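Lectin (Pleurotus ostreatus, PDB 6T0Q) probably binds galactose-type sugars, such as N-acetylgalactosamine, through two calcium-containing modules of a mushroom lectin chain rich in beta strands. Local coordinates at residues Thr32-Ile36 with Val144-Trp149; Val73-Asp78 with Ser123-Ala129; Lys220-Gln224 with Asn301-Val305. All coordinates share one frame; numbering follows the deposited sequence.

Interaction 1: residues Thr32-Ile36 with Val144-Trp149. Unlike the reference sequence in segment 32-36: T32 (reference Ala).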
# COMPACT_ATOMS: atom_id res chain seq x y z
N THR A 32 21.30 32.95 10.56
CA THR A 32 20.63 34.16 10.11
C THR A 32 19.35 34.44 10.88
O THR A 32 18.64 35.40 10.57
CB THR A 32 20.32 34.08 8.62
OG1 THR A 32 19.37 33.04 8.38
CG2 THR A 32 21.60 33.78 7.83
N SER A 33 19.04 33.65 11.90
CA SER A 33 17.77 33.81 12.59
C SER A 33 17.88 34.83 13.71
O SER A 33 18.97 35.16 14.19
CB SER A 33 17.30 32.45 13.14
OG SER A 33 16.02 32.58 13.74
N LYS A 34 16.72 35.34 14.14
CA LYS A 34 16.62 36.29 15.24
C LYS A 34 15.74 35.76 16.36
O LYS A 34 14.77 35.03 16.13
CB LYS A 34 16.05 37.65 14.78
CG LYS A 34 16.62 38.21 13.46
CD LYS A 34 18.10 38.53 13.60
CE LYS A 34 18.67 39.11 12.29
NZ LYS A 34 20.17 39.14 12.34
N TRP A 35 16.09 36.14 17.59
CA TRP A 35 15.21 35.96 18.74
C TRP A 35 14.09 36.99 18.69
O TRP A 35 14.35 38.17 18.44
CB TRP A 35 16.01 36.13 20.04
CG TRP A 35 17.03 35.07 20.26
CD1 TRP A 35 18.37 35.14 19.99
CD2 TRP A 35 16.79 33.77 20.82
NE1 TRP A 35 18.98 33.95 20.34
CE2 TRP A 35 18.03 33.10 20.85
CE3 TRP A 35 15.65 33.11 21.29
CZ2 TRP A 35 18.16 31.79 21.33
CZ3 TRP A 35 15.78 31.81 21.77
CH2 TRP A 35 17.02 31.17 21.79
N ILE A 36 12.85 36.57 18.94
CA ILE A 36 11.76 37.54 18.99
C ILE A 36 10.95 37.36 20.26
O ILE A 36 10.85 36.26 20.83
CB ILE A 36 10.84 37.47 17.75
CG1 ILE A 36 10.18 36.10 17.63
CG2 ILE A 36 11.61 37.88 16.50
CD1 ILE A 36 9.22 36.00 16.42
N VAL A 144 13.20 32.76 8.68
CA VAL A 144 13.56 32.88 10.09
C VAL A 144 12.49 33.66 10.85
O VAL A 144 11.69 34.40 10.27
CB VAL A 144 14.93 33.58 10.29
CG1 VAL A 144 16.04 32.77 9.61
CG2 VAL A 144 14.89 35.01 9.73
N THR A 145 12.48 33.48 12.17
CA THR A 145 11.80 34.42 13.05
C THR A 145 12.49 35.78 12.97
O THR A 145 13.72 35.86 13.05
CB THR A 145 11.83 33.91 14.49
OG1 THR A 145 13.13 33.40 14.78
CG2 THR A 145 10.80 32.79 14.69
N ASP A 146 11.71 36.85 12.82
CA ASP A 146 12.24 38.21 12.86
C ASP A 146 11.08 39.18 13.06
O ASP A 146 9.96 38.77 13.39
CB ASP A 146 13.06 38.52 11.60
CG ASP A 146 12.25 38.44 10.31
OD1 ASP A 146 11.00 38.46 10.34
OD2 ASP A 146 12.90 38.37 9.24
N GLU A 147 11.35 40.48 12.84
CA GLU A 147 10.35 41.51 13.09
C GLU A 147 9.20 41.48 12.09
O GLU A 147 8.23 42.24 12.26
CB GLU A 147 11.01 42.91 13.07
CG GLU A 147 11.43 43.42 11.68
CD GLU A 147 12.72 42.78 11.16
OE1 GLU A 147 13.29 41.91 11.85
OE2 GLU A 147 13.16 43.15 10.05
N SER A 148 9.25 40.64 11.06
CA SER A 148 8.10 40.51 10.17
C SER A 148 7.03 39.57 10.74
O SER A 148 5.93 39.51 10.19
CB SER A 148 8.53 40.03 8.78
OG SER A 148 9.01 38.70 8.81
N TRP A 149 7.33 38.84 11.81
CA TRP A 149 6.32 38.02 12.45
C TRP A 149 5.36 38.91 13.24
O TRP A 149 5.72 40.01 13.67
CB TRP A 149 6.98 36.99 13.38
CG TRP A 149 7.67 35.88 12.62
CD1 TRP A 149 8.58 36.00 11.61
CD2 TRP A 149 7.47 34.47 12.81
NE1 TRP A 149 8.97 34.76 11.16
CE2 TRP A 149 8.30 33.80 11.88
CE3 TRP A 149 6.65 33.70 13.66
CZ2 TRP A 149 8.35 32.40 11.78
CZ3 TRP A 149 6.70 32.31 13.56
CH2 TRP A 149 7.55 31.68 12.64
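S33 and K34 run beside V144 and T145 where strand 140-144 gives way to a loop, with S33 nearest V144 and K34 nearest D146 by CA position. One backbone bond ties them, K34 N to T145 O at 3.2 Å, noticeably bent (141° at the hydrogen). T145 adds a second link: with chi1 at 43° its OG1 sits between its own backbone N and carbonyl carbon, and from there it donates to K34 O at 2.7 Å. A threonine suits this place because its other branch, CG2, lies over one face of the W149 ring, toward its rim, while the hydroxyl serves the backbone. I36 closes the apolar side: its CD1 reaches W149 CB at 3.9 Å, and its CG2 rests against the backbone of D146. V144 CG1 packs against S33 CA at 3.6 Å. The loop is shaped from within by an Asx turn, in which D146 OD1 accepts from S148 N, and by W149 NE1 reaching back to V144 O at 2.9 Å. Strand 126-135 runs alongside: A129 O accepts from S33 OG and A129 N donates to T145 OG1, while strand 34-37 pairs on with strand 174-178 and W149 packs on F55 of strand 51-60.

Interaction 2: residues Val73-Asp78 with Ser123-Ala129. With CA (calcium ion), chain F.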
# COMPACT_ATOMS: atom_id res chain seq x y z
N VAL A 73 14.39 24.10 12.87
CA VAL A 73 15.11 24.10 14.14
C VAL A 73 14.57 25.26 14.96
O VAL A 73 14.52 26.39 14.46
CB VAL A 73 16.64 24.22 13.97
CG1 VAL A 73 17.31 24.32 15.35
CG2 VAL A 73 17.20 23.01 13.18
N VAL A 74 14.18 24.99 16.21
CA VAL A 74 13.54 26.01 17.05
C VAL A 74 14.15 25.96 18.44
O VAL A 74 14.50 24.89 18.95
CB VAL A 74 12.01 25.82 17.08
CG1 VAL A 74 11.62 24.41 17.55
CG2 VAL A 74 11.35 26.89 17.97
N ALA A 75 14.32 27.14 19.05
CA ALA A 75 14.84 27.27 20.40
C ALA A 75 14.00 28.31 21.14
O ALA A 75 13.39 29.18 20.51
CB ALA A 75 16.31 27.68 20.42
N SER A 76 14.00 28.24 22.47
CA SER A 76 13.12 29.12 23.21
C SER A 76 13.65 29.37 24.61
O SER A 76 14.30 28.52 25.21
CB SER A 76 11.70 28.54 23.32
OG SER A 76 11.73 27.24 23.92
N ASP A 77 13.31 30.53 25.14
CA ASP A 77 13.47 30.82 26.56
C ASP A 77 12.11 31.32 27.02
O ASP A 77 11.75 32.46 26.71
CB ASP A 77 14.57 31.85 26.77
CG ASP A 77 14.84 32.15 28.24
OD1 ASP A 77 14.11 31.62 29.11
OD2 ASP A 77 15.80 32.91 28.52
N ASP A 78 11.34 30.49 27.75
CA ASP A 78 11.72 29.18 28.28
C ASP A 78 11.23 27.99 27.45
O ASP A 78 11.88 26.96 27.41
CB ASP A 78 11.17 29.00 29.70
CG ASP A 78 11.83 29.91 30.70
OD1 ASP A 78 12.91 29.52 31.20
OD2 ASP A 78 11.29 31.01 30.97
N SER A 123 13.00 37.52 33.97
CA SER A 123 14.01 36.86 33.17
C SER A 123 13.79 37.18 31.70
O SER A 123 12.70 37.62 31.31
CB SER A 123 13.97 35.33 33.39
OG SER A 123 12.88 34.74 32.70
N PRO A 124 14.80 36.99 30.85
CA PRO A 124 14.61 37.26 29.42
C PRO A 124 13.63 36.26 28.81
O PRO A 124 13.38 35.19 29.35
CB PRO A 124 16.01 37.12 28.82
CG PRO A 124 16.81 36.35 29.82
CD PRO A 124 16.19 36.60 31.17
N ALA A 125 13.06 36.64 27.67
CA ALA A 125 12.10 35.78 26.98
C ALA A 125 12.33 35.89 25.48
O ALA A 125 12.58 36.98 24.97
CB ALA A 125 10.65 36.18 27.30
N GLY A 126 12.24 34.76 24.78
CA GLY A 126 12.47 34.80 23.35
C GLY A 126 12.24 33.48 22.66
O GLY A 126 12.34 32.42 23.28
N ILE A 127 11.89 33.52 21.37
CA ILE A 127 11.85 32.33 20.55
C ILE A 127 12.69 32.59 19.31
O ILE A 127 12.80 33.73 18.83
CB ILE A 127 10.42 31.89 20.16
CG1 ILE A 127 9.73 32.98 19.36
CG2 ILE A 127 9.58 31.50 21.40
CD1 ILE A 127 8.51 32.50 18.60
N MET A 128 13.29 31.53 18.79
CA MET A 128 14.12 31.60 17.60
C MET A 128 13.87 30.35 16.78
O MET A 128 13.80 29.25 17.32
CB MET A 128 15.61 31.70 17.96
CG MET A 128 16.54 31.39 16.77
SD MET A 128 18.30 31.43 17.20
CE MET A 128 18.60 33.19 17.10
N ALA A 129 13.71 30.52 15.46
CA ALA A 129 13.52 29.37 14.59
C ALA A 129 14.11 29.67 13.22
O ALA A 129 14.16 30.82 12.79
CB ALA A 129 12.05 28.99 14.46
CA CA F . 12.83 33.15 30.72
O HOH W 1 14.16 31.48 32.41
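D77 and G126 close an antiparallel ladder of two neighbouring sheet strands just where it opens into a calcium site. Within the ladder A75 and M128 form one hydrogen-bonded pair, with A75 N to M128 O at 2.8 Å, and D77 and G126 form the next, with D77 N to G126 O again at 2.8 Å and nearly straight (172°). Between them S76 faces I127, a non-hydrogen-bonded pair, and V74 with A129 is another; the small A129 lets the V74 branches lie close. From its CB, which lies near G126 O, the D77 side chain extends with CG anti to the backbone N (chi1 -177°), and this carries the carboxylate to the ion. OD1 binds the calcium at 2.6 Å; OD2, turned from the metal, lies near P124 O and P124 CG and accepts from W184 NE1, a second-shell bond that probably helps fix the carboxylate's rotation. The peptide bond before D78 is cis, which probably helps bring both acidic side chains to one ion: D78 OD2 binds it as well and also accepts from L119 N. Hard oxygen donors suit calcium, and N118 OD1, S123 OG, itself hydrogen-bonded to V120 O, and a water join them. That water donates to D78 OD1, while P124 uses its backbone O, 2.5 Å from the calcium.

Interaction 3: residues Lys220-Gln224 with Asn301-Val305. With NAG (2-acetamido-2-deoxy-beta-D-glucopyranose), chain C.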
# COMPACT_ATOMS: atom_id res chain seq x y z
N LYS A 220 12.64 -2.66 4.45
CA LYS A 220 11.54 -2.18 5.28
C LYS A 220 10.58 -1.40 4.40
O LYS A 220 11.00 -0.50 3.66
CB LYS A 220 12.05 -1.30 6.43
CG LYS A 220 10.94 -0.67 7.28
CD LYS A 220 10.26 -1.69 8.19
CE LYS A 220 9.20 -1.01 9.04
NZ LYS A 220 8.47 -1.97 9.89
N THR A 221 9.30 -1.74 4.47
CA THR A 221 8.26 -1.06 3.71
C THR A 221 7.35 -0.29 4.65
O THR A 221 6.97 -0.78 5.71
CB THR A 221 7.42 -2.07 2.91
OG1 THR A 221 8.27 -2.71 1.96
CG2 THR A 221 6.27 -1.37 2.17
N VAL A 222 7.00 0.94 4.27
CA VAL A 222 5.98 1.71 4.96
C VAL A 222 4.83 1.91 3.98
O VAL A 222 5.04 2.37 2.85
CB VAL A 222 6.52 3.05 5.48
CG1 VAL A 222 5.42 3.83 6.21
CG2 VAL A 222 7.71 2.80 6.42
N ASN A 223 3.62 1.55 4.40
CA ASN A 223 2.48 1.61 3.47
C ASN A 223 1.24 1.98 4.29
O ASN A 223 0.47 1.12 4.71
CB ASN A 223 2.32 0.29 2.72
CG ASN A 223 1.05 0.22 1.87
OD1 ASN A 223 0.44 -0.84 1.76
ND2 ASN A 223 0.66 1.34 1.26
N GLN A 224 1.07 3.28 4.53
CA GLN A 224 -0.15 3.79 5.17
C GLN A 224 -1.11 4.18 4.04
O GLN A 224 -1.11 5.32 3.57
CB GLN A 224 0.16 4.98 6.08
CG GLN A 224 1.24 4.71 7.13
CD GLN A 224 0.77 3.81 8.26
OE1 GLN A 224 -0.42 3.56 8.42
NE2 GLN A 224 1.72 3.32 9.06
N ASN A 301 3.65 12.62 11.25
CA ASN A 301 4.88 12.00 10.81
C ASN A 301 4.95 10.60 11.41
O ASN A 301 4.17 10.24 12.30
CB ASN A 301 6.11 12.82 11.23
CG ASN A 301 6.27 12.86 12.74
OD1 ASN A 301 6.66 11.87 13.35
ND2 ASN A 301 5.97 14.00 13.35
N GLU A 302 5.92 9.82 10.95
CA GLU A 302 6.22 8.60 11.67
C GLU A 302 7.70 8.31 11.53
O GLU A 302 8.33 8.65 10.52
CB GLU A 302 5.37 7.42 11.19
CG GLU A 302 5.88 6.69 9.97
CD GLU A 302 5.01 5.49 9.64
OE1 GLU A 302 3.96 5.68 8.99
OE2 GLU A 302 5.36 4.36 10.03
N THR A 303 8.25 7.66 12.56
CA THR A 303 9.64 7.27 12.60
C THR A 303 9.74 5.75 12.48
O THR A 303 8.95 5.02 13.07
CB THR A 303 10.30 7.74 13.90
OG1 THR A 303 10.36 9.17 13.90
CG2 THR A 303 11.72 7.17 14.06
N VAL A 304 10.68 5.31 11.66
CA VAL A 304 11.03 3.91 11.50
C VAL A 304 12.48 3.76 11.91
O VAL A 304 13.31 4.60 11.55
CB VAL A 304 10.82 3.46 10.04
CG1 VAL A 304 11.46 2.11 9.79
CG2 VAL A 304 9.32 3.44 9.70
N VAL A 305 12.79 2.71 12.68
CA VAL A 305 14.17 2.44 13.09
C VAL A 305 14.52 1.03 12.65
O VAL A 305 13.65 0.17 12.48
CB VAL A 305 14.37 2.59 14.62
CG1 VAL A 305 13.95 4.00 15.07
CG2 VAL A 305 13.59 1.52 15.38
C1 NAG C . 6.06 14.08 14.79
C2 NAG C . 6.91 15.23 15.36
C3 NAG C . 6.76 15.30 16.90
C4 NAG C . 5.30 15.24 17.35
C5 NAG C . 4.58 14.08 16.66
C6 NAG C . 3.09 14.06 16.94
C7 NAG C . 9.02 15.88 14.24
C8 NAG C . 10.47 15.52 14.06
N2 NAG C . 8.31 15.04 15.02
O3 NAG C . 7.34 16.50 17.39
O4 NAG C . 5.11 15.26 18.71
O5 NAG C . 4.73 14.20 15.24
O6 NAG C . 2.45 15.25 16.48
O7 NAG C . 8.53 16.86 13.72
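Two strands from different sheets of the second half of the chain face each other here, as in a beta-sandwich: residues 220-222 of strand 214-222 and residues 301-305 run almost antiparallel (169°) with their axes 9.5 Å apart, so the side chains meet in the interior between them. V222 and V304 form the apolar centre, sliding past each other with CG2 against CG2 at 3.7 Å; compact, branched valines suit a buried layer between sheets. K220 lays its aliphatic stem on V304, with CG 3.8 Å from V304 CG1, and the bend at chi2 (73°) turns the chain so that NZ can reach S309 OG. At the other end E302, extended beyond CG, approaches V222 and Q224 from the opposite direction. Its OE1 takes a weak, bent bond from Q224 NE2 at 3.3 Å, the amide and carboxylate planes turned 49° apart; its stronger partner is Y296 OH. N301 carries an N-linked sugar, ND2 joined to C1 of the NAG, which is also held by I89 O and F102 N. Strand 301-305, outermost in its sheet within this chain, bonds through E302 and V304 to strand 287-296; strand 214-222 bonds to strand 273-281, and N223 OD1 is hydrogen-bonded to N223 ND2 of the second subunit.

Interactions 1 and 2 share one neighbourhood: their centres are 11 Å apart, and strand 126-135 serves both, with I36 N bonding to I127 O and S33 OG packing on M128 CG. Interaction 2 is the buried one, a regular ladder with a charged metal site at its end. Interaction 1, partly buried, relies instead on a bent backbone bond, a hydroxyl and apolar branches at a sheet margin. Interaction 3 lies on the opposite side of the chain's centre, about 13 Å from interaction 2 by nearest atoms. There strands of two sheets meet face to face, so side-chain contact replaces backbone pairing, and a weak polar bond lies at one end.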